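Local structure of aphrodisin (Mesocricetus auratus, 1E5P) at residues A[20-25]-A[104-109]; A[89-94]-A[109-114]. The protein serves as an aphrodisiac pheromone that elicits copulatory behaviour in male hamsters, and belongs to the lipocalin family of small-molecule carriers. All blocks are in the same frame, centred on the assembly; numbering follows the deposited sequence. Where two conformers were deposited one is given.

Interaction 1 (A[20-25]-A[104-109]); sequences LEKIEE and QETNMI
The backbones of K22 and T106 stay 8.0 Å apart from CA to CA and share no hydrogen bond, since a turn at 20-23 meets strand 105-113 through side chains alone. The turn, tied by I23 N to L20 O, belongs to the long loop between strands 8-17 and 32-39, which in the lipocalin β-barrel folds over the open end. K22 makes the largest contribution to the contact. Its CG lies beside the backbone N, and a bend at chi2 (-77°) turns the rest of the chain along Q104, the two side chains running past each other in opposite directions. K22 CE lies against Q104 NE2 at 3.4 Å, and K22 CG rests on T106 OG1 at 3.6 Å, an oxygen whose hydrogen bond goes to N19. Beyond CE the ammonium group forms a salt bridge with D100, whose other carboxylate oxygen accepts the backbone N-H of Q104, tying loop and strand start to one acid. With an alanine here in place of K22, the D100 carboxylate would probably lose its positive partner, and a gap would open beside T106 and Q104. Deeper along the strand, I23 CG2 approaches the terminal CE of selenomethionine M108 at 4.3 Å, a purely apolar touch, with I15 close to both side chains. At the outer edge, E21 has two conformers, so its link to Q104 is tentative: in one of them the carboxylate and amide planes lie 17° apart and one water donates to both E21 OE2 and Q104 OE1, at 2.7 and 2.8 Å.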
loop_
_atom_site.group_PDB
_atom_site.type_symbol
_atom_site.label_atom_id
_atom_site.label_comp_id
_atom_site.label_asym_id
_atom_site.label_seq_id
_atom_site.Cartn_x
_atom_site.Cartn_y
_atom_site.Cartn_z
ATOM N N LEU A 20 11.766 3.812 -7.739
ATOM C CA LEU A 20 10.573 4.202 -8.501
ATOM C C LEU A 20 10.088 3.178 -9.480
ATOM O O LEU A 20 8.861 3.002 -9.672
ATOM C CB LEU A 20 10.848 5.576 -9.115
ATOM C CG LEU A 20 9.750 6.250 -9.925
ATOM C CD1 LEU A 20 8.512 6.474 -9.083
ATOM C CD2 LEU A 20 10.275 7.572 -10.509
ATOM N N GLU A 21 10.998 2.407 -10.103
ATOM C CA GLU A 21 10.577 1.435 -11.092
ATOM C C GLU A 21 9.658 0.372 -10.489
ATOM O O GLU A 21 8.867 -0.216 -11.215
ATOM C CB GLU A 21 11.746 0.767 -11.804
ATOM C CG GLU A 21 12.652 -0.085 -10.976
ATOM C CD GLU A 21 13.612 0.589 -10.043
ATOM O OE1 GLU A 21 13.846 1.815 -10.155
ATOM O OE2 GLU A 21 14.128 -0.164 -9.165
ATOM N N LYS A 22 9.741 0.145 -9.176
ATOM C CA LYS A 22 8.883 -0.866 -8.557
ATOM C C LYS A 22 7.399 -0.511 -8.591
ATOM O O LYS A 22 6.529 -1.405 -8.516
ATOM C CB LYS A 22 9.291 -1.027 -7.085
ATOM C CG LYS A 22 10.632 -1.701 -6.844
ATOM C CD LYS A 22 10.511 -3.218 -7.043
ATOM C CE LYS A 22 11.830 -3.935 -6.692
ATOM N NZ LYS A 22 11.638 -5.413 -6.837
ATOM N N ILE A 23 7.081 0.781 -8.673
ATOM C CA ILE A 23 5.697 1.234 -8.567
ATOM C C ILE A 23 5.160 1.904 -9.817
ATOM O O ILE A 23 3.986 2.310 -9.854
ATOM C CB ILE A 23 5.498 2.127 -7.329
ATOM C CG1 ILE A 23 6.419 3.362 -7.334
ATOM C CG2 ILE A 23 5.775 1.322 -6.065
ATOM C CD1 ILE A 23 5.932 4.467 -6.399
ATOM N N GLU A 24 6.035 2.048 -10.832
ATOM C CA GLU A 24 5.492 2.578 -12.101
ATOM C C GLU A 24 4.693 1.492 -12.813
ATOM O O GLU A 24 4.646 0.339 -12.376
ATOM C CB GLU A 24 6.672 3.011 -12.977
ATOM C CG GLU A 24 7.382 4.179 -12.263
ATOM C CD GLU A 24 8.174 4.996 -13.255
ATOM O OE1 GLU A 24 8.909 4.351 -14.036
ATOM O OE2 GLU A 24 8.060 6.238 -13.253
ATOM N N GLU A 25 4.027 1.862 -13.905
ATOM C CA GLU A 25 3.311 0.854 -14.703
ATOM C C GLU A 25 4.326 -0.251 -15.056
ATOM O O GLU A 25 5.452 0.025 -15.430
ATOM C CB GLU A 25 2.836 1.525 -16.001
ATOM C CG GLU A 25 2.043 0.676 -16.949
ATOM C CD GLU A 25 1.732 1.348 -18.281
ATOM O OE1 GLU A 25 2.163 2.490 -18.488
ATOM O OE2 GLU A 25 1.067 0.706 -19.128
ATOM N N GLN A 104 16.881 -7.003 -2.879
ATOM C CA GLN A 104 16.789 -5.547 -2.964
ATOM C C GLN A 104 15.699 -5.032 -2.022
ATOM O O GLN A 104 14.608 -5.616 -2.082
ATOM C CB GLN A 104 16.423 -5.133 -4.395
ATOM C CG GLN A 104 16.296 -3.614 -4.552
ATOM C CD GLN A 104 15.829 -3.211 -5.940
ATOM O OE1 GLN A 104 15.983 -2.032 -6.280
ATOM N NE2 GLN A 104 15.266 -4.082 -6.759
ATOM N N GLU A 105 15.996 -4.027 -1.216
ATOM C CA GLU A 105 14.983 -3.470 -0.308
ATOM C C GLU A 105 14.343 -2.237 -0.935
ATOM O O GLU A 105 15.046 -1.344 -1.431
ATOM C CB GLU A 105 15.632 -3.065 1.017
ATOM C CG GLU A 105 14.615 -2.795 2.118
ATOM C CD GLU A 105 13.852 -4.047 2.498
ATOM O OE1 GLU A 105 14.456 -5.169 2.563
ATOM N N THR A 106 13.020 -2.100 -0.816
ATOM C CA THR A 106 12.303 -0.918 -1.310
ATOM C C THR A 106 11.452 -0.368 -0.160
ATOM O O THR A 106 10.771 -1.171 0.462
ATOM C CB THR A 106 11.392 -1.232 -2.497
ATOM O OG1 THR A 106 12.214 -1.751 -3.563
ATOM C CG2 THR A 106 10.654 -0.004 -3.025
ATOM N N ASN A 107 11.581 0.905 0.155
ATOM C CA ASN A 107 10.810 1.574 1.209
ATOM C C ASN A 107 9.667 2.322 0.506
ATOM O O ASN A 107 9.919 3.009 -0.500
ATOM C CB ASN A 107 11.698 2.577 1.935
ATOM C CG ASN A 107 12.805 1.816 2.659
ATOM O OD1 ASN A 107 12.502 1.208 3.673
ATOM N ND2 ASN A 107 13.996 1.837 2.085
HETATM N N MSE A 108 8.449 2.144 1.015
HETATM C CA MSE A 108 7.290 2.691 0.342
HETATM C C MSE A 108 6.286 3.304 1.340
HETATM O O MSE A 108 6.294 2.947 2.514
HETATM C CB MSE A 108 6.460 1.563 -0.335
HETATM C CG MSE A 108 7.112 0.543 -1.178
HETATM SE SE MSE A 108 6.133 -0.906 -1.639
HETATM C CE MSE A 108 4.616 -0.179 -2.258
ATOM N N ILE A 109 5.504 4.211 0.793
ATOM C CA ILE A 109 4.355 4.763 1.516
ATOM C C ILE A 109 3.160 4.501 0.600
ATOM O O ILE A 109 3.229 4.752 -0.604
ATOM C CB ILE A 109 4.437 6.271 1.806
ATOM C CG1 ILE A 109 5.567 6.519 2.802
ATOM C CG2 ILE A 109 3.099 6.767 2.375
ATOM C CD1 ILE A 109 6.004 7.970 2.880
HETATM O O HOH W 1 16.659 -0.086 -8.175
#

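Interaction 2 (A[89-94]-A[109-114])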
loop_
_atom_site.group_PDB
_atom_site.type_symbol
_atom_site.label_atom_id
_atom_site.label_comp_id
_atom_site.label_asym_id
_atom_site.label_seq_id
_atom_site.Cartn_x
_atom_site.Cartn_y
_atom_site.Cartn_z
ATOM N N SER A 89 -11.055 8.043 8.979
ATOM C CA SER A 89 -12.172 7.216 8.499
ATOM C C SER A 89 -12.176 7.015 7.005
ATOM O O SER A 89 -12.749 6.026 6.512
ATOM C CB SER A 89 -13.510 7.716 9.036
ATOM O OG SER A 89 -13.875 6.904 10.162
ATOM N N ASP A 90 -11.556 7.913 6.231
ATOM C CA ASP A 90 -11.547 7.782 4.794
ATOM C C ASP A 90 -10.147 7.529 4.234
ATOM O O ASP A 90 -10.037 7.514 3.010
ATOM C CB ASP A 90 -12.074 9.073 4.134
ATOM C CG ASP A 90 -11.092 10.217 4.367
ATOM O OD1 ASP A 90 -10.614 10.384 5.504
ATOM O OD2 ASP A 90 -10.785 10.949 3.413
ATOM N N LYS A 91 -9.130 7.450 5.075
ATOM C CA LYS A 91 -7.784 7.193 4.565
ATOM C C LYS A 91 -6.906 6.411 5.505
ATOM O O LYS A 91 -7.025 6.447 6.733
ATOM C CB LYS A 91 -7.096 8.508 4.120
ATOM C CG LYS A 91 -7.241 8.582 2.579
ATOM C CD LYS A 91 -7.107 9.964 2.050
ATOM C CE LYS A 91 -8.097 10.248 0.940
ATOM N NZ LYS A 91 -9.404 10.681 1.528
ATOM N N ILE A 92 -6.009 5.590 4.909
ATOM C CA ILE A 92 -5.011 4.886 5.696
ATOM C C ILE A 92 -3.635 5.198 5.060
ATOM O O ILE A 92 -3.502 5.014 3.844
ATOM C CB ILE A 92 -5.142 3.348 5.711
ATOM C CG1 ILE A 92 -6.545 2.866 6.035
ATOM C CG2 ILE A 92 -4.117 2.747 6.684
ATOM C CD1 ILE A 92 -6.757 1.399 5.623
ATOM N N PHE A 93 -2.710 5.711 5.845
ATOM C CA PHE A 93 -1.336 5.920 5.335
ATOM C C PHE A 93 -0.499 4.762 5.876
ATOM O O PHE A 93 -0.411 4.610 7.117
ATOM C CB PHE A 93 -0.758 7.239 5.900
ATOM C CG PHE A 93 -1.469 8.460 5.379
ATOM C CD1 PHE A 93 -2.731 8.789 5.844
ATOM C CD2 PHE A 93 -0.847 9.283 4.450
ATOM C CE1 PHE A 93 -3.388 9.922 5.372
ATOM C CE2 PHE A 93 -1.506 10.404 3.977
ATOM C CZ PHE A 93 -2.763 10.719 4.437
ATOM N N PHE A 94 0.038 3.906 5.021
ATOM C CA PHE A 94 0.848 2.782 5.458
ATOM C C PHE A 94 2.334 2.975 5.062
ATOM O O PHE A 94 2.598 3.625 4.047
ATOM C CB PHE A 94 0.492 1.514 4.627
ATOM C CG PHE A 94 -0.824 0.863 4.850
ATOM C CD1 PHE A 94 -0.976 -0.034 5.919
ATOM C CD2 PHE A 94 -1.898 1.074 4.005
ATOM C CE1 PHE A 94 -2.195 -0.669 6.122
ATOM C CE2 PHE A 94 -3.111 0.440 4.203
ATOM C CZ PHE A 94 -3.252 -0.444 5.260
ATOM N N ILE A 109 5.504 4.211 0.793
ATOM C CA ILE A 109 4.355 4.763 1.516
ATOM C C ILE A 109 3.160 4.501 0.600
ATOM O O ILE A 109 3.229 4.752 -0.604
ATOM C CB ILE A 109 4.437 6.271 1.806
ATOM C CG1 ILE A 109 5.567 6.519 2.802
ATOM C CG2 ILE A 109 3.099 6.767 2.375
ATOM C CD1 ILE A 109 6.004 7.970 2.880
ATOM N N VAL A 110 2.094 3.929 1.149
ATOM C CA VAL A 110 0.888 3.675 0.389
ATOM C C VAL A 110 -0.267 4.416 1.082
ATOM O O VAL A 110 -0.388 4.331 2.315
ATOM C CB VAL A 110 0.555 2.156 0.354
ATOM C CG1 VAL A 110 -0.759 1.915 -0.344
ATOM C CG2 VAL A 110 1.718 1.426 -0.326
ATOM N N VAL A 111 -1.022 5.182 0.314
ATOM C CA VAL A 111 -2.203 5.855 0.910
ATOM C C VAL A 111 -3.449 5.185 0.330
ATOM O O VAL A 111 -3.693 5.245 -0.866
ATOM C CB VAL A 111 -2.252 7.357 0.626
ATOM C CG1 VAL A 111 -3.464 7.996 1.331
ATOM C CG2 VAL A 111 -0.958 8.047 1.037
ATOM N N ALA A 112 -4.202 4.514 1.190
ATOM C CA ALA A 112 -5.454 3.877 0.787
ATOM C C ALA A 112 -6.599 4.868 1.079
ATOM O O ALA A 112 -6.470 5.609 2.043
ATOM C CB ALA A 112 -5.665 2.625 1.628
ATOM N N GLY A 113 -7.649 4.864 0.281
ATOM C CA GLY A 113 -8.768 5.747 0.519
ATOM C C GLY A 113 -10.079 5.176 0.019
ATOM O O GLY A 113 -10.143 4.119 -0.602
ATOM N N LYS A 114 -11.153 5.933 0.273
ATOM C CA LYS A 114 -12.474 5.507 -0.178
ATOM C C LYS A 114 -12.744 5.839 -1.618
ATOM O O LYS A 114 -13.747 5.371 -2.196
ATOM C CB LYS A 114 -13.536 6.034 0.798
ATOM C CG LYS A 114 -13.281 5.493 2.202
ATOM C CD LYS A 114 -13.615 4.017 2.301
ATOM C CE LYS A 114 -13.309 3.452 3.687
ATOM N NZ LYS A 114 -13.843 2.066 3.788
#
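From K91-G113 to F94-V110 the two strands run antiparallel, 166° between their directions, with I92-A112 and F94-V110 as hydrogen-bonded pairs and K91-G113 and F93-V111 as non-hydrogen-bonded ones. F94 N bonds to V110 O and A112 N to I92 O, each at 2.8 Å, and both pairs are closed by a second bond in the reverse direction (V110 N to F94 O, I92 N to A112 O). On one face of the sheet F93 and V111 lie side by side: V111 CG1, anti to its own backbone N (chi1 -177°), sits over the centre of the F93 ring in a CH-pi contact, 4.2 Å from the centroid, while V111 CG2 packs against F93 CD2 at 3.6 Å. K91 continues this row, its CG 4.0 Å from V111 CG1. These two strands form a β-hairpin in the lipocalin barrel, and helix 120-132 covers the face that bears F93 and V111, with I125 on the ring and L126 on the valine. I92, F94, V110 and A112 point the other way, toward F33 and I36 of strand 32-39. There the F94 ring takes I92 CG2 over one face, near its rim, whereas A112 CB meets it at the edge, 4.2 Å from F94 CE2. Past G113 the pairing frays: K114 N makes a weak bond of 3.4 Å to D90 O. The K114 side chain bends at chi2, with its CG beside D90, and its amine binds K9 O and makes a cation-pi contact with W10, much as the basic residue after this strand packs on the conserved tryptophan in other lipocalins.

How the interactions relate
Strand 105-113 runs through both contacts, and I109 lies in both segments but makes contact only in interaction 2; their centres stand about 17 Å apart on opposite sides of the chain's centre. Interaction 2 joins neighbouring strands within the barrel wall: backbone hydrogen bonds fix its register, and mainly apolar side chains fill both faces. Interaction 1 instead lays a loop over the beginning of the same strand and relies on side chains, where lysine methylenes lie against an amide and a hydroxyl, and a single apolar pair is added deeper in. Both are largely buried, yet each has a polar, more exposed margin, around E21 and Q104 in the first and around S89 and K114 in the second.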